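Local coordinates for protein eukaryotic translation initiation factor 4E type 5 (PDB 7KCJ) that probably binds the 7-methylguanosine cap of messenger RNA and takes part in translation initiation, at residues P67-L72 / L139-R144; M100-K105 / S150-V155; W18-L23 / S76-A81. All coordinates share one frame; numbering follows the deposited sequence.

Contact 1: P67-L72 / L139-R144; sequences PKVHQL and LRIAAR
Val69 and Ile141 form the apolar centre of a small, buried loop-on-strand contact, in which the loop between helix 56-64 and strand 77-82 rests on the end of strand 136-143. No hydrogen bond crosses it, and the two segments bury just 210 Å² between them. The two branched side chains cross at about a right angle and meet methyl to methyl, Val69 CG1 lying 3.3 Å from Ile141 CG2, shorter than two methyl carbons normally approach. Each of these methyls stands opposite its own backbone nitrogen across the first torsion (chi1 175° for Val69), which carries Val69 CG1 out to the strand.

Strand 136-143 lies within the antiparallel sheet of the eIF4E fold, and Ile141 is on the face packed by helix 108-121; Leu113 of that helix touches both Val69 and Ile141. Nearer the strand end, Ala143 meets the turn through its one methyl: CB approaches Val69 O at 3.1 Å and His70 O at 3.8 Å. Val69 O is not left without a partner there, since it accepts the backbone N-H of Leu72 at an N to O distance of 3.0 Å. Leu72 adds a looser apolar touch, its CB 4.3 Å from Ala143 CB, and reaches on to Leu78.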
loop_
_atom_site.group_PDB
_atom_site.type_symbol
_atom_site.label_atom_id
_atom_site.label_comp_id
_atom_site.label_asym_id
_atom_site.label_seq_id
_atom_site.Cartn_x
_atom_site.Cartn_y
_atom_site.Cartn_z
ATOM N N PRO A 67 -4.986 -0.039 14.872
ATOM C CA PRO A 67 -4.083 1.023 15.365
ATOM C C PRO A 67 -3.584 1.863 14.173
ATOM O O PRO A 67 -3.747 1.467 12.998
ATOM C CB PRO A 67 -2.905 0.233 15.960
ATOM C CG PRO A 67 -3.452 -1.171 16.193
ATOM C CD PRO A 67 -4.412 -1.377 15.068
ATOM N N LYS A 68 -2.967 3.028 14.438
ATOM C CA LYS A 68 -2.401 3.856 13.345
ATOM C C LYS A 68 -1.362 3.037 12.557
ATOM O O LYS A 68 -0.752 2.145 13.140
ATOM C CB LYS A 68 -1.777 5.139 13.894
ATOM C CG LYS A 68 -2.814 6.060 14.521
ATOM C CD LYS A 68 -2.203 7.370 14.952
ATOM C CE LYS A 68 -3.208 8.509 14.936
ATOM N NZ LYS A 68 -3.565 8.911 13.542
ATOM N N VAL A 69 -1.217 3.258 11.233
ATOM C CA VAL A 69 -0.285 2.480 10.407
ATOM C C VAL A 69 1.117 2.343 11.017
ATOM O O VAL A 69 1.635 1.228 11.059
ATOM C CB VAL A 69 -0.207 2.998 8.951
ATOM C CG1 VAL A 69 0.869 2.246 8.171
ATOM C CG2 VAL A 69 -1.552 2.857 8.264
ATOM N N HIS A 70 1.703 3.449 11.528
ATOM C CA HIS A 70 3.036 3.387 12.138
ATOM C C HIS A 70 3.100 2.477 13.355
ATOM O O HIS A 70 4.173 1.977 13.698
ATOM C CB HIS A 70 3.587 4.785 12.455
ATOM C CG HIS A 70 2.733 5.610 13.375
ATOM N ND1 HIS A 70 3.022 5.718 14.732
ATOM C CD2 HIS A 70 1.649 6.369 13.099
ATOM C CE1 HIS A 70 2.100 6.525 15.232
ATOM N NE2 HIS A 70 1.247 6.933 14.293
ATOM N N GLN A 71 1.957 2.200 13.972
ATOM C CA GLN A 71 1.853 1.307 15.124
ATOM C C GLN A 71 1.536 -0.113 14.792
ATOM O O GLN A 71 1.460 -0.919 15.720
ATOM C CB GLN A 71 0.817 1.815 16.126
ATOM C CG GLN A 71 1.264 3.043 16.873
ATOM C CD GLN A 71 2.625 2.795 17.547
ATOM O OE1 GLN A 71 2.849 1.793 18.265
ATOM N NE2 GLN A 71 3.587 3.671 17.272
ATOM N N LEU A 72 1.320 -0.454 13.501
ATOM C CA LEU A 72 0.991 -1.823 13.129
ATOM C C LEU A 72 2.104 -2.828 13.422
ATOM O O LEU A 72 1.812 -4.008 13.654
ATOM C CB LEU A 72 0.538 -1.913 11.668
ATOM C CG LEU A 72 -0.839 -1.281 11.386
ATOM C CD1 LEU A 72 -1.167 -1.373 9.906
ATOM C CD2 LEU A 72 -1.929 -1.947 12.216
ATOM N N LEU A 139 -2.004 -2.275 -3.220
ATOM C CA LEU A 139 -1.420 -1.277 -2.358
ATOM C C LEU A 139 -0.994 -1.993 -1.081
ATOM O O LEU A 139 -1.803 -2.691 -0.481
ATOM C CB LEU A 139 -2.490 -0.235 -2.049
ATOM C CG LEU A 139 -2.048 1.114 -1.540
ATOM C CD1 LEU A 139 -1.159 1.813 -2.539
ATOM C CD2 LEU A 139 -3.277 1.972 -1.318
ATOM N N ARG A 140 0.283 -1.865 -0.689
ATOM C CA ARG A 140 0.800 -2.505 0.510
ATOM C C ARG A 140 1.366 -1.435 1.431
ATOM O O ARG A 140 2.189 -0.642 1.015
ATOM C CB ARG A 140 1.867 -3.545 0.154
ATOM C CG ARG A 140 1.511 -4.386 -1.071
ATOM C CD ARG A 140 1.868 -5.831 -0.897
ATOM N NE ARG A 140 3.308 -6.040 -0.951
ATOM C CZ ARG A 140 3.929 -7.116 -0.479
ATOM N NH1 ARG A 140 3.238 -8.084 0.112
ATOM N NH2 ARG A 140 5.246 -7.233 -0.595
ATOM N N ILE A 141 0.889 -1.371 2.665
ATOM C CA ILE A 141 1.341 -0.375 3.632
ATOM C C ILE A 141 2.131 -1.047 4.747
ATOM O O ILE A 141 1.620 -1.967 5.377
ATOM C CB ILE A 141 0.169 0.472 4.148
ATOM C CG1 ILE A 141 -0.698 0.995 3.004
ATOM C CG2 ILE A 141 0.660 1.612 4.982
ATOM C CD1 ILE A 141 -2.004 1.667 3.524
ATOM N N ALA A 142 3.412 -0.689 4.898
ATOM C CA ALA A 142 4.276 -1.302 5.899
ATOM C C ALA A 142 4.742 -0.339 6.971
ATOM O O ALA A 142 5.390 0.660 6.649
ATOM C CB ALA A 142 5.483 -1.924 5.229
ATOM N N ALA A 143 4.490 -0.660 8.244
ATOM C CA ALA A 143 4.985 0.174 9.349
ATOM C C ALA A 143 6.502 -0.011 9.445
ATOM O O ALA A 143 6.979 -1.149 9.573
ATOM C CB ALA A 143 4.355 -0.268 10.664
ATOM N N ARG A 144 7.262 1.091 9.395
ATOM C CA ARG A 144 8.715 1.012 9.515
ATOM C C ARG A 144 9.267 1.998 10.586
ATOM O O ARG A 144 10.090 2.861 10.254
ATOM C CB ARG A 144 9.361 1.281 8.146
ATOM C CG ARG A 144 8.973 0.256 7.084
ATOM C CD ARG A 144 10.123 -0.066 6.156
ATOM N NE ARG A 144 10.435 -1.493 6.177
ATOM C CZ ARG A 144 11.596 -2.003 6.583
ATOM N NH1 ARG A 144 12.569 -1.203 7.005
ATOM N NH2 ARG A 144 11.789 -3.317 6.576
#

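Contact 2: M100-K105 / S150-V155; sequences MINLLK and SEQIRV
Leu103 and Ile153 pair where strand 97-103 ends and strand 153-159 begins, two antiparallel neighbours in the curved sheet of the eIF4E fold; the segment axes run at 158° and approach to 4.7 Å. Backbone bonding comes first. Ile101 with Val155 and Leu103 with Ile153 are hydrogen-bonded pairs, each joined by two N-H to O bonds, while Asn102 and Arg154 form the non-hydrogen-bonded pair between them. Beyond the Leu103-Ile153 pair both chains are loop, and one water spans them, donating to Leu104 O at 2.8 Å and accepting from Glu151 N at 3.0 Å.

Apolar packing lies on the face carrying Ile101, Leu103, Ile153 and Val155. Leu103 CD1 sits 3.9 Å from Ile153 CD1 and 4.2 Å from Val155 CG2, against helices 108-121 and 165-178, which touch Leu103 through Thr108, Thr109 and Met176.

The remaining contacts are polar or mixed. In the loops past the bridges, Leu104 CD2 lies against the amide end of Gln152, 3.5 Å from NE2, the two side chains running alongside and pointing the same way. Asn102 and Arg154, which point to the other face of the sheet, do likewise, with amide and guanidinium planes 82° apart. Asn102 ND2 is engaged by Asn187 OD1 on strand 186-191, which should fix the amide's rotation and leave OD1 turned to the arginine. Met100, bent at both chi2 and chi3, curls its methyl CE to 3.4 Å from Arg154 CD. Arg154 NE donates to Asn102 OD1 over 3.3 Å, a bent bond of 144° at the hydrogen, with the acceptor tilted somewhat from the guanidinium plane.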
loop_
_atom_site.group_PDB
_atom_site.type_symbol
_atom_site.label_atom_id
_atom_site.label_comp_id
_atom_site.label_asym_id
_atom_site.label_seq_id
_atom_site.Cartn_x
_atom_site.Cartn_y
_atom_site.Cartn_z
ATOM N N MET A 100 7.639 2.870 -4.703
ATOM C CA MET A 100 7.759 2.905 -3.244
ATOM C C MET A 100 7.770 4.333 -2.792
ATOM O O MET A 100 8.513 5.146 -3.339
ATOM C CB MET A 100 9.049 2.234 -2.737
ATOM C CG MET A 100 9.359 0.914 -3.372
ATOM S SD MET A 100 8.169 -0.392 -3.304
ATOM C CE MET A 100 8.570 -1.040 -1.668
ATOM N N ILE A 101 6.921 4.653 -1.825
ATOM C CA ILE A 101 6.845 5.985 -1.237
ATOM C C ILE A 101 7.128 5.847 0.256
ATOM O O ILE A 101 6.324 5.239 0.969
ATOM C CB ILE A 101 5.444 6.599 -1.470
ATOM C CG1 ILE A 101 5.097 6.655 -2.964
ATOM C CG2 ILE A 101 5.336 7.984 -0.851
ATOM C CD1 ILE A 101 3.714 6.448 -3.232
ATOM N N ASN A 102 8.249 6.396 0.734
ATOM C CA ASN A 102 8.558 6.375 2.173
ATOM C C ASN A 102 8.110 7.682 2.806
ATOM O O ASN A 102 8.458 8.743 2.305
ATOM C CB ASN A 102 10.039 6.171 2.421
ATOM C CG ASN A 102 10.501 4.805 1.981
ATOM O OD1 ASN A 102 10.322 3.819 2.701
ATOM N ND2 ASN A 102 11.089 4.718 0.799
ATOM N N LEU A 103 7.304 7.611 3.868
ATOM C CA LEU A 103 6.766 8.797 4.525
ATOM C C LEU A 103 7.389 8.820 5.907
ATOM O O LEU A 103 7.110 7.932 6.701
ATOM C CB LEU A 103 5.232 8.687 4.611
ATOM C CG LEU A 103 4.519 8.495 3.290
ATOM C CD1 LEU A 103 3.025 8.169 3.495
ATOM C CD2 LEU A 103 4.734 9.724 2.363
ATOM N N LEU A 104 8.269 9.789 6.178
ATOM C CA LEU A 104 9.027 9.833 7.421
ATOM C C LEU A 104 8.300 10.339 8.666
ATOM O O LEU A 104 8.525 9.789 9.738
ATOM C CB LEU A 104 10.318 10.672 7.244
ATOM C CG LEU A 104 11.321 10.302 6.135
ATOM C CD1 LEU A 104 12.651 10.972 6.378
ATOM C CD2 LEU A 104 11.571 8.821 6.062
ATOM N N LYS A 105 7.527 11.428 8.571
ATOM C CA LYS A 105 6.935 12.036 9.769
ATOM C C LYS A 105 5.690 12.883 9.487
ATOM O O LYS A 105 5.481 13.281 8.349
ATOM C CB LYS A 105 8.016 12.922 10.421
ATOM C CG LYS A 105 8.528 14.012 9.497
ATOM C CD LYS A 105 9.599 14.846 10.161
ATOM C CE LYS A 105 10.395 15.628 9.151
ATOM N NZ LYS A 105 11.423 16.483 9.792
ATOM N N SER A 150 9.822 7.726 14.482
ATOM C CA SER A 150 8.876 6.802 15.083
ATOM C C SER A 150 7.548 6.617 14.308
ATOM O O SER A 150 6.877 5.605 14.504
ATOM C CB SER A 150 8.614 7.208 16.522
ATOM O OG SER A 150 7.939 8.455 16.563
ATOM N N GLU A 151 7.159 7.567 13.445
ATOM C CA GLU A 151 5.924 7.396 12.673
ATOM C C GLU A 151 6.171 7.042 11.210
ATOM O O GLU A 151 5.245 7.082 10.418
ATOM C CB GLU A 151 4.994 8.600 12.812
ATOM C CG GLU A 151 4.673 8.896 14.268
ATOM C CD GLU A 151 3.626 9.961 14.516
ATOM O OE1 GLU A 151 2.834 10.248 13.593
ATOM O OE2 GLU A 151 3.597 10.503 15.642
ATOM N N GLN A 152 7.391 6.653 10.856
ATOM C CA GLN A 152 7.734 6.307 9.487
ATOM C C GLN A 152 6.974 5.098 8.959
ATOM O O GLN A 152 6.840 4.097 9.669
ATOM C CB GLN A 152 9.233 6.057 9.355
ATOM C CG GLN A 152 9.679 5.871 7.909
ATOM C CD GLN A 152 11.150 5.545 7.785
ATOM O OE1 GLN A 152 11.890 5.415 8.794
ATOM N NE2 GLN A 152 11.594 5.368 6.536
ATOM N N ILE A 153 6.442 5.211 7.728
ATOM C CA ILE A 153 5.756 4.134 7.018
ATOM C C ILE A 153 6.230 4.074 5.550
ATOM O O ILE A 153 6.805 5.026 5.028
ATOM C CB ILE A 153 4.204 4.234 7.109
ATOM C CG1 ILE A 153 3.654 5.452 6.322
ATOM C CG2 ILE A 153 3.734 4.257 8.549
ATOM C CD1 ILE A 153 2.138 5.603 6.360
ATOM N N ARG A 154 5.992 2.933 4.889
ATOM C CA ARG A 154 6.280 2.792 3.465
ATOM C C ARG A 154 5.046 2.326 2.740
ATOM O O ARG A 154 4.443 1.346 3.153
ATOM C CB ARG A 154 7.414 1.798 3.191
ATOM C CG ARG A 154 7.766 1.770 1.691
ATOM C CD ARG A 154 8.679 0.638 1.300
ATOM N NE ARG A 154 9.929 0.609 2.042
ATOM C CZ ARG A 154 10.801 -0.395 1.988
ATOM N NH1 ARG A 154 10.544 -1.473 1.250
ATOM N NH2 ARG A 154 11.922 -0.346 2.699
ATOM N N VAL A 155 4.682 2.997 1.660
ATOM C CA VAL A 155 3.569 2.583 0.831
ATOM C C VAL A 155 4.154 2.025 -0.463
ATOM O O VAL A 155 5.007 2.657 -1.092
ATOM C CB VAL A 155 2.565 3.723 0.565
ATOM C CG1 VAL A 155 1.364 3.203 -0.237
ATOM C CG2 VAL A 155 2.095 4.357 1.867
HETATM O O HOH W 1 8.311 10.146 12.521
#

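Contact 3: W18-L23 / S76-A81; sequences WFVSFL and STLIFA
Val20 and Phe80 lie side by side on the helix-covered face of an antiparallel strand pair, 13-23 with 77-82, in the sheet of the eIF4E fold. Val20 CG2 is 3.7 Å from Phe80 CD2, while its other methyl, CG1, sits over one face of the ring. That same CG1 also meets Leu78 CD1 at 3.9 Å, the two side chains crossing at a slant. At one end of the pair Trp18 presents an edge to the backbone, CE3 standing 4.1 Å from Phe80 O; at the other, Phe22 brings CE1 to 3.7 Å from Ser76 OG.

On the reverse face Ser21 OG is close to Ile79 CB, at 3.7 Å. With chi1 at 62° the hydroxyl lies between the backbone nitrogen and carbonyl carbon, and from there it faces the isoleucine.

Six backbone hydrogen bonds set this register, two in each of the pairs Phe19-Ala81, Ser21-Ile79 and Leu23-Thr77; the straightest, Ile79 N to Ser21 O, measures 177° at the hydrogen. In the next shell, Leu59 and Met63 of helix 56-64 pack on Phe80, and Met121 of helix 108-121 touches both Phe80 and Trp18. Trp18 NE1 is held by Arg15 O and Ser76 OG by Gly73 O. At the loop end a water lies 3.1 Å from Thr77 OG1. The oxygen of this water is 3.3 Å from Leu23 O, to which it donates a weak bond.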
loop_
_atom_site.group_PDB
_atom_site.type_symbol
_atom_site.label_atom_id
_atom_site.label_comp_id
_atom_site.label_asym_id
_atom_site.label_seq_id
_atom_site.Cartn_x
_atom_site.Cartn_y
_atom_site.Cartn_z
ATOM N N TRP A 18 -12.073 -3.600 -3.265
ATOM C CA TRP A 18 -10.728 -3.925 -2.821
ATOM C C TRP A 18 -10.826 -4.797 -1.577
ATOM O O TRP A 18 -11.616 -4.488 -0.689
ATOM C CB TRP A 18 -9.958 -2.617 -2.499
ATOM C CG TRP A 18 -9.840 -1.697 -3.689
ATOM C CD1 TRP A 18 -10.833 -0.944 -4.250
ATOM C CD2 TRP A 18 -8.660 -1.459 -4.477
ATOM N NE1 TRP A 18 -10.345 -0.253 -5.341
ATOM C CE2 TRP A 18 -9.022 -0.577 -5.520
ATOM C CE3 TRP A 18 -7.333 -1.879 -4.386
ATOM C CZ2 TRP A 18 -8.101 -0.127 -6.470
ATOM C CZ3 TRP A 18 -6.427 -1.457 -5.349
ATOM C CH2 TRP A 18 -6.812 -0.587 -6.368
ATOM N N PHE A 19 -10.060 -5.891 -1.514
ATOM C CA PHE A 19 -10.046 -6.737 -0.327
ATOM C C PHE A 19 -8.904 -6.318 0.592
ATOM O O PHE A 19 -7.766 -6.165 0.149
ATOM C CB PHE A 19 -9.933 -8.222 -0.672
ATOM C CG PHE A 19 -10.320 -9.104 0.487
ATOM C CD1 PHE A 19 -11.647 -9.379 0.755
ATOM C CD2 PHE A 19 -9.358 -9.628 1.335
ATOM C CE1 PHE A 19 -12.008 -10.179 1.839
ATOM C CE2 PHE A 19 -9.721 -10.426 2.415
ATOM C CZ PHE A 19 -11.039 -10.691 2.663
ATOM N N VAL A 20 -9.207 -6.146 1.875
ATOM C CA VAL A 20 -8.233 -5.701 2.865
ATOM C C VAL A 20 -7.808 -6.883 3.735
ATOM O O VAL A 20 -8.648 -7.661 4.190
ATOM C CB VAL A 20 -8.788 -4.543 3.737
ATOM C CG1 VAL A 20 -7.683 -3.915 4.573
ATOM C CG2 VAL A 20 -9.472 -3.475 2.881
ATOM N N SER A 21 -6.511 -7.034 3.937
ATOM C CA SER A 21 -5.976 -8.095 4.781
ATOM C C SER A 21 -4.738 -7.608 5.525
ATOM O O SER A 21 -4.062 -6.673 5.089
ATOM C CB SER A 21 -5.681 -9.348 3.967
ATOM O OG SER A 21 -4.693 -9.035 3.010
ATOM N N PHE A 22 -4.448 -8.226 6.659
ATOM C CA PHE A 22 -3.319 -7.821 7.483
ATOM C C PHE A 22 -2.365 -8.983 7.675
ATOM O O PHE A 22 -2.769 -10.008 8.210
ATOM C CB PHE A 22 -3.838 -7.306 8.833
ATOM C CG PHE A 22 -2.773 -7.074 9.872
ATOM C CD1 PHE A 22 -1.873 -6.034 9.743
ATOM C CD2 PHE A 22 -2.680 -7.886 10.979
ATOM C CE1 PHE A 22 -0.901 -5.821 10.694
ATOM C CE2 PHE A 22 -1.708 -7.664 11.935
ATOM C CZ PHE A 22 -0.824 -6.642 11.781
ATOM N N LEU A 23 -1.111 -8.827 7.297
ATOM C CA LEU A 23 -0.104 -9.870 7.481
ATOM C C LEU A 23 0.902 -9.415 8.529
ATOM O O LEU A 23 1.655 -8.479 8.293
ATOM C CB LEU A 23 0.610 -10.187 6.155
ATOM C CG LEU A 23 1.828 -11.176 6.203
ATOM C CD1 LEU A 23 1.487 -12.457 6.892
ATOM C CD2 LEU A 23 2.315 -11.529 4.820
ATOM N N SER A 76 5.196 -6.058 9.566
ATOM C CA SER A 76 3.832 -6.312 9.133
ATOM C C SER A 76 3.491 -5.576 7.818
ATOM O O SER A 76 4.234 -4.700 7.358
ATOM C CB SER A 76 2.828 -5.972 10.242
ATOM O OG SER A 76 2.582 -4.577 10.299
ATOM N N THR A 77 2.353 -5.935 7.219
ATOM C CA THR A 77 1.888 -5.338 5.979
ATOM C C THR A 77 0.373 -5.309 5.966
ATOM O O THR A 77 -0.267 -6.329 6.220
ATOM C CB THR A 77 2.406 -6.107 4.738
ATOM O OG1 THR A 77 3.772 -6.469 4.897
ATOM C CG2 THR A 77 2.250 -5.319 3.470
ATOM N N LEU A 78 -0.206 -4.150 5.686
ATOM C CA LEU A 78 -1.644 -3.978 5.508
ATOM C C LEU A 78 -1.817 -3.979 3.995
ATOM O O LEU A 78 -1.179 -3.187 3.323
ATOM C CB LEU A 78 -2.141 -2.666 6.116
ATOM C CG LEU A 78 -3.631 -2.392 5.937
ATOM C CD1 LEU A 78 -4.467 -3.447 6.659
ATOM C CD2 LEU A 78 -3.995 -0.978 6.450
ATOM N N ILE A 79 -2.581 -4.911 3.452
ATOM C CA ILE A 79 -2.702 -5.098 2.002
ATOM C C ILE A 79 -4.093 -4.782 1.445
ATOM O O ILE A 79 -5.096 -5.186 2.034
ATOM C CB ILE A 79 -2.316 -6.571 1.708
ATOM C CG1 ILE A 79 -0.878 -6.896 2.221
ATOM C CG2 ILE A 79 -2.487 -6.941 0.224
ATOM C CD1 ILE A 79 -0.496 -8.447 2.195
ATOM N N PHE A 80 -4.154 -4.085 0.298
ATOM C CA PHE A 80 -5.401 -3.776 -0.399
ATOM C C PHE A 80 -5.256 -4.326 -1.815
ATOM O O PHE A 80 -4.344 -3.904 -2.542
ATOM C CB PHE A 80 -5.653 -2.256 -0.475
ATOM C CG PHE A 80 -5.744 -1.555 0.860
ATOM C CD1 PHE A 80 -4.602 -1.239 1.573
ATOM C CD2 PHE A 80 -6.972 -1.198 1.391
ATOM C CE1 PHE A 80 -4.690 -0.600 2.797
ATOM C CE2 PHE A 80 -7.056 -0.569 2.619
ATOM C CZ PHE A 80 -5.918 -0.260 3.308
ATOM N N ALA A 81 -6.145 -5.249 -2.226
ATOM C CA ALA A 81 -6.061 -5.802 -3.576
ATOM C C ALA A 81 -7.371 -5.644 -4.303
ATOM O O ALA A 81 -8.399 -6.098 -3.804
ATOM C CB ALA A 81 -5.658 -7.269 -3.547
HETATM O O HOH W 2 4.443 -9.023 6.592
#

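The three contacts sample one antiparallel sheet, with contact 1 in the middle. Its strand 136-143 is flanked by strand 77-82 of contact 3 and strand 153-159 of contact 2; the centres of contacts 3 and 2 lie about 10 Å and 9 Å from that of contact 1. Probable backbone hydrogen bonds make the joins: Ile141 N to Leu78 O, 2.8 Å, on one side and Ala142 N to Arg154 O, 2.9 Å, on the other. Side chains continue the packing, with Ile141 CD1 3.6 Å from Phe80 CE1 and Val69 CG1 3.5 Å from Ile153 CG2. Contacts 2 and 3 do not touch, their centres about 17 Å apart, but helix 108-121 packs against residues of all three.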